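Local atomic coordinates of esterase (Rhizomucor miehei, PDB entry 4WY5), a protein that probably hydrolyses carboxylic esters, acting as a carboxylesterase of the alpha/beta hydrolase fold. Residues Glu59-Thr64 with Glu133-Ile138; Leu155-Asp160 with Ala181-Gln186; Ser167-Ile172 with Asp235-Leu240; Ala174-Leu179 with Lys245-Gly250. All blocks are in the same frame, centred on the assembly; numbering follows the deposited sequence.

Interaction 1 of 4, residues Glu59-Thr64 with Glu133-Ile138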
# COMPACT_ATOMS: atom_id res chain seq x y z
N GLU A 59 23.75 -27.25 -11.96
CA GLU A 59 23.31 -28.43 -11.22
C GLU A 59 23.30 -28.14 -9.72
O GLU A 59 24.16 -27.42 -9.20
CB GLU A 59 24.21 -29.63 -11.55
CG GLU A 59 23.79 -30.91 -10.84
CD GLU A 59 24.44 -32.15 -11.43
OE1 GLU A 59 25.47 -32.01 -12.13
OE2 GLU A 59 23.94 -33.26 -11.17
N SER A 60 22.29 -28.67 -9.03
CA SER A 60 22.07 -28.36 -7.62
C SER A 60 21.05 -29.29 -6.98
O SER A 60 19.94 -29.46 -7.52
CB SER A 60 21.59 -26.90 -7.47
OG SER A 60 21.45 -26.54 -6.10
N ASP A 61 21.42 -29.91 -5.86
CA ASP A 61 20.50 -30.71 -5.06
C ASP A 61 19.83 -31.80 -5.88
O ASP A 61 18.68 -32.17 -5.63
CB ASP A 61 19.43 -29.81 -4.42
CG ASP A 61 18.71 -30.46 -3.24
OD1 ASP A 61 19.40 -31.09 -2.41
OD2 ASP A 61 17.47 -30.34 -3.15
N GLY A 62 20.54 -32.29 -6.89
CA GLY A 62 20.02 -33.36 -7.71
C GLY A 62 19.14 -32.90 -8.86
O GLY A 62 18.42 -33.72 -9.45
N LYS A 63 19.18 -31.62 -9.20
CA LYS A 63 18.42 -31.15 -10.36
C LYS A 63 19.26 -30.30 -11.28
O LYS A 63 20.31 -29.76 -10.87
CB LYS A 63 17.18 -30.38 -9.91
CG LYS A 63 16.26 -31.27 -9.09
CD LYS A 63 14.90 -30.69 -8.87
CE LYS A 63 14.04 -31.73 -8.16
NZ LYS A 63 14.66 -32.08 -6.83
N THR A 64 18.81 -30.18 -12.53
CA THR A 64 19.44 -29.27 -13.48
C THR A 64 18.51 -28.07 -13.68
O THR A 64 17.31 -28.23 -13.90
CB THR A 64 19.76 -29.95 -14.84
OG1 THR A 64 18.55 -30.39 -15.47
CG2 THR A 64 20.69 -31.16 -14.62
N GLU A 133 12.58 -27.28 -7.47
CA GLU A 133 13.57 -26.57 -8.28
C GLU A 133 13.94 -25.24 -7.63
O GLU A 133 15.11 -24.84 -7.60
CB GLU A 133 13.05 -26.34 -9.71
CG GLU A 133 13.09 -27.59 -10.59
CD GLU A 133 12.26 -27.48 -11.86
OE1 GLU A 133 11.38 -26.60 -11.93
OE2 GLU A 133 12.47 -28.30 -12.78
N ILE A 134 12.95 -24.56 -7.06
CA ILE A 134 13.20 -23.23 -6.56
C ILE A 134 14.01 -23.33 -5.27
O ILE A 134 14.91 -22.50 -5.01
CB ILE A 134 11.88 -22.45 -6.37
CG1 ILE A 134 11.21 -22.28 -7.74
CG2 ILE A 134 12.14 -21.11 -5.71
CD1 ILE A 134 9.81 -21.79 -7.70
N TYR A 135 13.75 -24.38 -4.49
CA TYR A 135 14.57 -24.64 -3.31
C TYR A 135 16.02 -24.92 -3.73
O TYR A 135 16.97 -24.40 -3.13
CB TYR A 135 14.00 -25.81 -2.49
CG TYR A 135 14.89 -26.25 -1.33
CD1 TYR A 135 15.01 -25.47 -0.18
CD2 TYR A 135 15.63 -27.44 -1.40
CE1 TYR A 135 15.83 -25.87 0.88
CE2 TYR A 135 16.44 -27.84 -0.35
CZ TYR A 135 16.54 -27.06 0.78
OH TYR A 135 17.35 -27.46 1.82
N ALA A 136 16.20 -25.70 -4.79
CA ALA A 136 17.53 -26.03 -5.28
C ALA A 136 18.26 -24.81 -5.84
O ALA A 136 19.48 -24.70 -5.70
CB ALA A 136 17.46 -27.12 -6.33
N ALA A 137 17.53 -23.88 -6.44
CA ALA A 137 18.18 -22.68 -6.95
C ALA A 137 18.64 -21.79 -5.81
O ALA A 137 19.72 -21.20 -5.87
CB ALA A 137 17.24 -21.92 -7.88
N ILE A 138 17.84 -21.72 -4.75
CA ILE A 138 18.24 -20.94 -3.58
C ILE A 138 19.54 -21.48 -2.98
O ILE A 138 20.42 -20.71 -2.59
CB ILE A 138 17.12 -20.94 -2.50
CG1 ILE A 138 15.93 -20.10 -2.98
CG2 ILE A 138 17.65 -20.40 -1.18
CD1 ILE A 138 14.72 -20.07 -2.01
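Ser60 and Asp61 meet Ala136 where a tight beta hairpin, its strands 52-60 and 63-71 joined by a type I' turn, leans against helix 129-143. The one hydrogen bond across the contact runs from Ser60 OG to Ala136 O over 2.7 Å, the hydroxyl standing 34° out of the carbonyl plane. With OG swung opposite the backbone nitrogen of Ser60 (chi1 -176°), the hydroxyl faces the helix. The methyl of Ala136 projects at the turn itself: Ala136 CB lies 3.6 Å from Ser60 O and 3.8 Å from Asp61 CB. From there the Asp61 carboxylate reaches past the alanine to Tyr135, where OD2 comes in at the ring edge, in the ring plane, 3.9 Å from Tyr135 CD2; the two flat groups are turned 73° against each other. Next along the hairpin, Lys63 and Glu133 touch through their aliphatic parts, the chains crossing at about a right angle. The carboxylate of Glu133 is engaged elsewhere, with OE2 hydrogen-bonded to Ser120 OG, and Lys63 NZ has a long, weak ion pair with Glu132.

Further out, Tyr135 is placed by an edge-to-face stack with Tyr173, while Leu139 and Trp140 of helix 129-143 touch the Ser60 side chain. Asp61 and Gly62 form the two corner residues of the turn, both with positive phi. The hairpin closes behind them by a reciprocal pair of backbone bonds, Ser60 N to Lys63 O at 2.9 Å and Lys63 N to Ser60 O at 2.8 Å.

Interaction 2 of 4, residues Leu155-Asp160 with Ala181-Gln186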
# COMPACT_ATOMS: atom_id res chain seq x y z
N LEU A 155 18.57 -11.77 1.33
CA LEU A 155 17.87 -12.53 0.29
C LEU A 155 16.36 -12.43 0.46
O LEU A 155 15.85 -12.51 1.57
CB LEU A 155 18.31 -14.00 0.32
CG LEU A 155 17.91 -14.99 -0.78
CD1 LEU A 155 19.06 -16.01 -0.99
CD2 LEU A 155 16.58 -15.70 -0.48
N ALA A 156 15.65 -12.27 -0.66
CA ALA A 156 14.19 -12.15 -0.67
C ALA A 156 13.58 -13.02 -1.77
O ALA A 156 14.25 -13.32 -2.76
CB ALA A 156 13.80 -10.70 -0.87
N VAL A 157 12.34 -13.47 -1.60
CA VAL A 157 11.66 -14.12 -2.73
C VAL A 157 10.38 -13.35 -3.02
O VAL A 157 9.69 -12.89 -2.10
CB VAL A 157 11.34 -15.64 -2.48
CG1 VAL A 157 12.60 -16.40 -2.19
CG2 VAL A 157 10.40 -15.82 -1.33
N ALA A 158 10.09 -13.16 -4.31
CA ALA A 158 8.92 -12.41 -4.74
C ALA A 158 8.31 -12.99 -6.03
O ALA A 158 9.06 -13.47 -6.89
CB ALA A 158 9.28 -10.93 -4.94
N GLY A 159 6.98 -12.95 -6.16
CA GLY A 159 6.30 -13.41 -7.37
C GLY A 159 4.85 -12.96 -7.54
O GLY A 159 4.20 -12.52 -6.57
N ASP A 160 4.34 -13.06 -8.77
CA ASP A 160 2.94 -12.72 -9.11
C ASP A 160 2.05 -13.96 -9.39
O ASP A 160 2.53 -14.96 -9.95
CB ASP A 160 2.89 -11.79 -10.33
CG ASP A 160 3.60 -12.39 -11.56
OD1 ASP A 160 2.93 -12.58 -12.61
OD2 ASP A 160 4.82 -12.69 -11.48
N ALA A 181 16.43 -19.79 8.24
CA ALA A 181 16.95 -18.44 8.36
C ALA A 181 17.39 -17.88 7.01
O ALA A 181 17.87 -16.75 6.94
CB ALA A 181 18.09 -18.40 9.36
N ALA A 182 17.25 -18.68 5.96
CA ALA A 182 17.76 -18.30 4.63
C ALA A 182 17.02 -17.12 4.00
O ALA A 182 17.64 -16.16 3.54
CB ALA A 182 17.70 -19.50 3.69
N ILE A 183 15.69 -17.20 3.97
CA ILE A 183 14.86 -16.17 3.33
C ILE A 183 14.48 -15.05 4.31
O ILE A 183 13.83 -15.32 5.33
CB ILE A 183 13.59 -16.80 2.72
CG1 ILE A 183 14.00 -17.87 1.70
CG2 ILE A 183 12.72 -15.75 2.03
CD1 ILE A 183 12.87 -18.79 1.29
N LYS A 184 14.87 -13.80 4.02
CA LYS A 184 14.60 -12.69 4.95
C LYS A 184 13.22 -12.00 4.76
O LYS A 184 12.77 -11.28 5.66
CB LYS A 184 15.70 -11.62 4.87
CG LYS A 184 17.13 -12.13 5.14
CD LYS A 184 17.21 -13.00 6.42
CE LYS A 184 18.65 -13.41 6.77
NZ LYS A 184 19.29 -14.35 5.79
N THR A 185 12.57 -12.20 3.61
CA THR A 185 11.21 -11.69 3.40
C THR A 185 10.54 -12.38 2.18
O THR A 185 11.22 -12.87 1.28
CB THR A 185 11.20 -10.12 3.22
OG1 THR A 185 9.86 -9.60 3.34
CG2 THR A 185 11.80 -9.70 1.89
N GLN A 186 9.21 -12.48 2.22
CA GLN A 186 8.42 -13.01 1.11
C GLN A 186 7.46 -11.92 0.59
O GLN A 186 6.75 -11.29 1.39
CB GLN A 186 7.62 -14.26 1.54
CG GLN A 186 6.76 -14.10 2.84
CD GLN A 186 5.98 -15.37 3.24
OE1 GLN A 186 5.40 -16.07 2.40
NE2 GLN A 186 5.96 -15.67 4.55
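Peptide groups are the flat units meeting here: Val157 N points at Thr185 O almost end-on, 3.1 Å away with a C=O...N angle of 160°. Lys184 N reaches Leu155 O at 2.9 Å, tilted 22° from that carbonyl's plane. Beyond them Gln186 CA makes a CA-H...O contact of 3.5 Å with Val157 O. One face of the sheet carries Ala156 and Thr185, whose methyls meet at 3.6 Å (Ala156 CB to Thr185 CG2), under helix 302-319. The other face carries Val157 and Gln186 and lies against helix 162-176. Strands 155-160 and 185-189 are thus parallel neighbours in the central sheet, joined through helix 162-176 as a beta-alpha-beta crossover; the first leads into what is probably the nucleophile elbow of the alpha/beta hydrolase fold. Nearer the N terminus of segment 181-186, Ile183 packs with CG1 on Leu155 CD2 at 4.0 Å, the two chains slanting across each other, and its CG2 meets Val157 CG2 at 4.1 Å. The Lys184 chain, bent at chi2 (-48°), curls back over its own loop, where NZ is hydrogen-bonded to Ala181 O at 3.0 Å and also to Glu153 O.

Interaction 3 of 4, residues Ser167-Ile172 with Asp235-Leu240; sequences SAAVSI and DKLATL
Ala169 and Leu237 exchange contacts in an unusual, reciprocal way: each sets a methyl against the other's backbone carbonyl, with Ala169 CB 3.7 Å from Leu237 O and Leu237 CD2 3.7 Å from Ala169 O. Their alpha carbons come within 5.2 Å of each other, a close approach that the small alanine makes possible. No hydrogen bond crosses between the two segments; the contact is apolar packing of helix 162-176 against a loop whose residues 236-238 turn like a helix without forming one.

Leu237 and Leu240 both pack on the helix. The CD2 methyl of Leu237 lies 3.9 Å from Ile172 CG2; a chi1 of -63° sets CG1 of Ile172 beside its backbone nitrogen and leaves CG2 opposite that nitrogen, turned to Leu237. Leu240 reaches further toward the helix N terminus, where its CD2 meets Ala168 CB at 4.1 Å, while its CD1 touches Ile172 CD1 at 4.2 Å as the two chains slide past one another in opposite directions. The loop keeps its shape by bonds of its own. In an Asx turn Asp235 OD1 accepts from Leu237 N at 3.3 Å, approached from above the carboxylate plane, and Asp235 O takes both Ala238 N and Thr239 N. Within the helix, Ser171 OG folds back onto Ser167 O at 2.8 Å, on the opposite face of that carbonyl from Ser171 N.

Around this seam, Tyr271 of helix 265-277 touches Ala168, Ile172 and Leu240, Ile131 of helix 129-143 reaches Ala169, and Gln186 of strand 185-189 lies against Ala168 and Ser171.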
# COMPACT_ATOMS: atom_id res chain seq x y z
N SER A 167 6.25 -18.57 -4.07
CA SER A 167 7.02 -17.87 -3.04
C SER A 167 6.60 -18.31 -1.64
O SER A 167 7.44 -18.55 -0.76
CB SER A 167 6.87 -16.35 -3.15
OG SER A 167 7.36 -15.87 -4.38
N ALA A 168 5.30 -18.43 -1.44
CA ALA A 168 4.78 -18.78 -0.13
C ALA A 168 5.07 -20.24 0.26
O ALA A 168 5.43 -20.52 1.41
CB ALA A 168 3.29 -18.50 -0.08
N ALA A 169 4.89 -21.17 -0.67
CA ALA A 169 5.16 -22.59 -0.40
C ALA A 169 6.66 -22.92 -0.20
O ALA A 169 7.03 -23.69 0.70
CB ALA A 169 4.59 -23.46 -1.51
N VAL A 170 7.54 -22.34 -1.02
CA VAL A 170 8.96 -22.63 -0.84
C VAL A 170 9.46 -22.00 0.46
O VAL A 170 10.50 -22.41 0.97
CB VAL A 170 9.85 -22.16 -2.05
CG1 VAL A 170 10.17 -20.68 -1.96
CG2 VAL A 170 11.16 -22.96 -2.12
N SER A 171 8.74 -21.01 1.00
CA SER A 171 9.14 -20.51 2.32
C SER A 171 8.86 -21.55 3.41
O SER A 171 9.63 -21.69 4.37
CB SER A 171 8.43 -19.19 2.66
OG SER A 171 8.73 -18.15 1.74
N ILE A 172 7.79 -22.32 3.24
CA ILE A 172 7.44 -23.36 4.22
C ILE A 172 8.34 -24.58 4.02
O ILE A 172 8.89 -25.13 4.99
CB ILE A 172 5.96 -23.78 4.10
CG1 ILE A 172 5.04 -22.59 4.41
CG2 ILE A 172 5.66 -24.98 5.02
CD1 ILE A 172 3.54 -22.87 4.18
N ASP A 235 -2.73 -31.37 0.83
CA ASP A 235 -1.33 -30.96 1.03
C ASP A 235 -1.21 -29.42 1.01
O ASP A 235 -1.46 -28.80 -0.03
CB ASP A 235 -0.46 -31.58 -0.07
CG ASP A 235 1.04 -31.53 0.23
OD1 ASP A 235 1.47 -30.67 1.03
OD2 ASP A 235 1.78 -32.35 -0.36
N LYS A 236 -0.80 -28.82 2.14
CA LYS A 236 -0.75 -27.35 2.26
C LYS A 236 0.22 -26.69 1.27
O LYS A 236 0.03 -25.53 0.89
CB LYS A 236 -0.41 -26.88 3.69
CG LYS A 236 1.04 -26.95 4.11
CD LYS A 236 1.43 -28.34 4.57
CE LYS A 236 2.93 -28.45 4.78
NZ LYS A 236 3.29 -29.85 5.09
N LEU A 237 1.26 -27.42 0.86
CA LEU A 237 2.21 -26.86 -0.10
C LEU A 237 1.55 -26.72 -1.47
O LEU A 237 1.96 -25.91 -2.30
CB LEU A 237 3.45 -27.74 -0.20
CG LEU A 237 4.32 -27.89 1.06
CD1 LEU A 237 5.48 -28.86 0.81
CD2 LEU A 237 4.84 -26.54 1.56
N ALA A 238 0.49 -27.50 -1.70
CA ALA A 238 -0.30 -27.36 -2.92
C ALA A 238 -1.38 -26.30 -2.75
O ALA A 238 -1.52 -25.40 -3.59
CB ALA A 238 -0.95 -28.69 -3.29
N THR A 239 -2.12 -26.40 -1.65
CA THR A 239 -3.18 -25.45 -1.37
C THR A 239 -2.95 -24.83 0.01
O THR A 239 -3.37 -25.39 1.04
CB THR A 239 -4.59 -26.12 -1.45
OG1 THR A 239 -4.64 -27.27 -0.60
CG2 THR A 239 -4.91 -26.54 -2.90
N LEU A 240 -2.26 -23.68 -0.00
CA LEU A 240 -1.84 -22.92 1.16
C LEU A 240 -2.93 -22.72 2.25
O LEU A 240 -2.63 -22.60 3.43
CB LEU A 240 -1.35 -21.53 0.71
CG LEU A 240 0.10 -21.20 0.29
CD1 LEU A 240 1.12 -22.17 0.83
CD2 LEU A 240 0.25 -21.01 -1.22

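Interaction 4 of 4, residues Ala174-Leu179 with Lys245-Gly250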
# COMPACT_ATOMS: atom_id res chain seq x y z
N ALA A 174 11.39 -24.73 2.76
CA ALA A 174 12.77 -24.48 3.20
C ALA A 174 12.90 -24.62 4.71
O ALA A 174 13.93 -25.06 5.22
CB ALA A 174 13.23 -23.10 2.75
N LYS A 175 11.86 -24.20 5.43
CA LYS A 175 11.83 -24.33 6.88
C LYS A 175 11.80 -25.79 7.34
O LYS A 175 12.42 -26.14 8.35
CB LYS A 175 10.63 -23.57 7.46
CG LYS A 175 10.56 -23.60 8.98
CD LYS A 175 9.24 -23.01 9.47
CE LYS A 175 8.11 -24.01 9.29
NZ LYS A 175 6.90 -23.65 10.09
N GLU A 176 11.07 -26.63 6.60
CA GLU A 176 10.91 -28.04 6.96
C GLU A 176 12.19 -28.84 6.67
O GLU A 176 12.36 -29.97 7.15
CB GLU A 176 9.72 -28.66 6.20
CG GLU A 176 8.37 -28.03 6.54
CD GLU A 176 7.18 -28.74 5.91
OE1 GLU A 176 7.34 -29.40 4.85
OE2 GLU A 176 6.06 -28.61 6.45
N LYS A 177 13.09 -28.23 5.89
CA LYS A 177 14.38 -28.82 5.52
C LYS A 177 15.53 -28.38 6.42
O LYS A 177 16.67 -28.81 6.25
CB LYS A 177 14.74 -28.46 4.07
CG LYS A 177 13.96 -29.22 3.02
CD LYS A 177 14.62 -30.56 2.74
CE LYS A 177 13.94 -31.29 1.59
NZ LYS A 177 14.61 -32.59 1.27
N GLY A 178 15.24 -27.51 7.38
CA GLY A 178 16.26 -27.01 8.28
C GLY A 178 16.96 -25.75 7.79
O GLY A 178 18.03 -25.40 8.27
N LEU A 179 16.35 -25.05 6.83
CA LEU A 179 16.92 -23.82 6.30
C LEU A 179 16.06 -22.61 6.66
O LEU A 179 15.68 -21.85 5.77
CB LEU A 179 17.05 -23.91 4.78
CG LEU A 179 18.40 -23.67 4.11
CD1 LEU A 179 18.20 -22.93 2.80
CD2 LEU A 179 19.35 -22.92 5.02
N LYS A 245 -1.50 -23.37 12.14
CA LYS A 245 -0.79 -22.36 12.90
C LYS A 245 0.68 -22.80 13.12
O LYS A 245 1.60 -21.96 13.09
CB LYS A 245 -1.51 -22.12 14.23
CG LYS A 245 -1.09 -20.89 15.00
CD LYS A 245 -2.11 -20.57 16.10
CE LYS A 245 -1.47 -19.86 17.27
NZ LYS A 245 -0.31 -20.64 17.77
N ALA A 246 0.88 -24.10 13.31
CA ALA A 246 2.22 -24.68 13.48
C ALA A 246 3.05 -24.64 12.20
O ALA A 246 4.25 -24.35 12.23
CB ALA A 246 2.11 -26.13 13.98
N ASP A 247 2.39 -24.93 11.08
CA ASP A 247 3.04 -24.84 9.77
C ASP A 247 3.61 -23.45 9.51
O ASP A 247 4.67 -23.32 8.89
CB ASP A 247 2.06 -25.22 8.65
CG ASP A 247 1.77 -26.73 8.59
OD1 ASP A 247 2.69 -27.52 8.90
OD2 ASP A 247 0.63 -27.11 8.22
N LEU A 248 2.92 -22.41 9.98
CA LEU A 248 3.24 -21.03 9.61
C LEU A 248 4.14 -20.29 10.60
O LEU A 248 4.74 -19.26 10.25
CB LEU A 248 1.93 -20.25 9.46
CG LEU A 248 1.01 -20.75 8.35
CD1 LEU A 248 -0.23 -19.88 8.24
CD2 LEU A 248 1.75 -20.78 7.01
N GLU A 249 4.27 -20.82 11.81
CA GLU A 249 5.10 -20.21 12.86
C GLU A 249 6.57 -20.10 12.43
O GLU A 249 7.12 -21.02 11.83
CB GLU A 249 4.98 -21.02 14.16
CG GLU A 249 4.71 -20.20 15.42
CD GLU A 249 5.99 -19.77 16.12
OE1 GLU A 249 7.05 -20.39 15.87
OE2 GLU A 249 5.94 -18.81 16.93
N GLY A 250 7.19 -18.95 12.69
CA GLY A 250 8.60 -18.75 12.35
C GLY A 250 8.89 -18.41 10.89
O GLY A 250 10.06 -18.38 10.48
O HOH W 1 5.92 -27.90 8.88
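Lys175 and the far end of helix 245-248 meet through hydrogen bonds from one ammonium group to backbone carbonyls. Lys175 NZ donates to Asp247 O at 2.6 Å, coming from 59° above that carbonyl's plane, and to Glu249 O at 3.2 Å, this time within the carbonyl plane. The side chain first runs out opposite its backbone nitrogen and then bends at chi3 (77°), which brings NZ over the helix end. A positive charge placed there should suit the partial negative charge expected at the C-terminal end of a helix. Further back along the chain, Lys175 CD lies 3.7 Å from Glu249 O.

Carboxylates and water make up the second kind of contact. Glu176 OE2 and Asp247 OD1 approach to 4.3 Å, two like charges, and a water bridges them, donating to both. Lys236 lies close by: its side chain touches Asp247, and it forms a long, weak ion pair with Glu176, which probably eases the repulsion.

Backbone bonds close the last turn of helix 162-176. Gly178 takes a positive phi, Leu179 N bonds back to Ala174 O at 2.9 Å and Gly178 N to Lys175 O, the pattern of a Schellman motif. From this Schellman-closed turn a lysine thus binds the carbonyls at the C-terminal end of helix 245-248, a surface contact of the alpha/beta hydrolase fold.

In the fold
From the N terminus, interaction 1 comes first: it closes the loop from hairpin 52-71 to helix 129-143, and it is complete before the others begin. Interaction 2 opens at strand 155-160 and closes at strand 185-189, across the helix 162-176 that both interaction 3 and interaction 4 use. Interaction 3 closes at loop 235-240 and interaction 4 at 245-250, each returning the chain to that helix. Interactions 2, 3 and 4 therefore cross one another along the chain, none nested within another. Interactions 3 and 4 meet where Ile172 packs on Leu248, while Ile138 joins interaction 1 to Ile183 and Val157 of interaction 2, and Tyr135 joins it to Val170 of interaction 3.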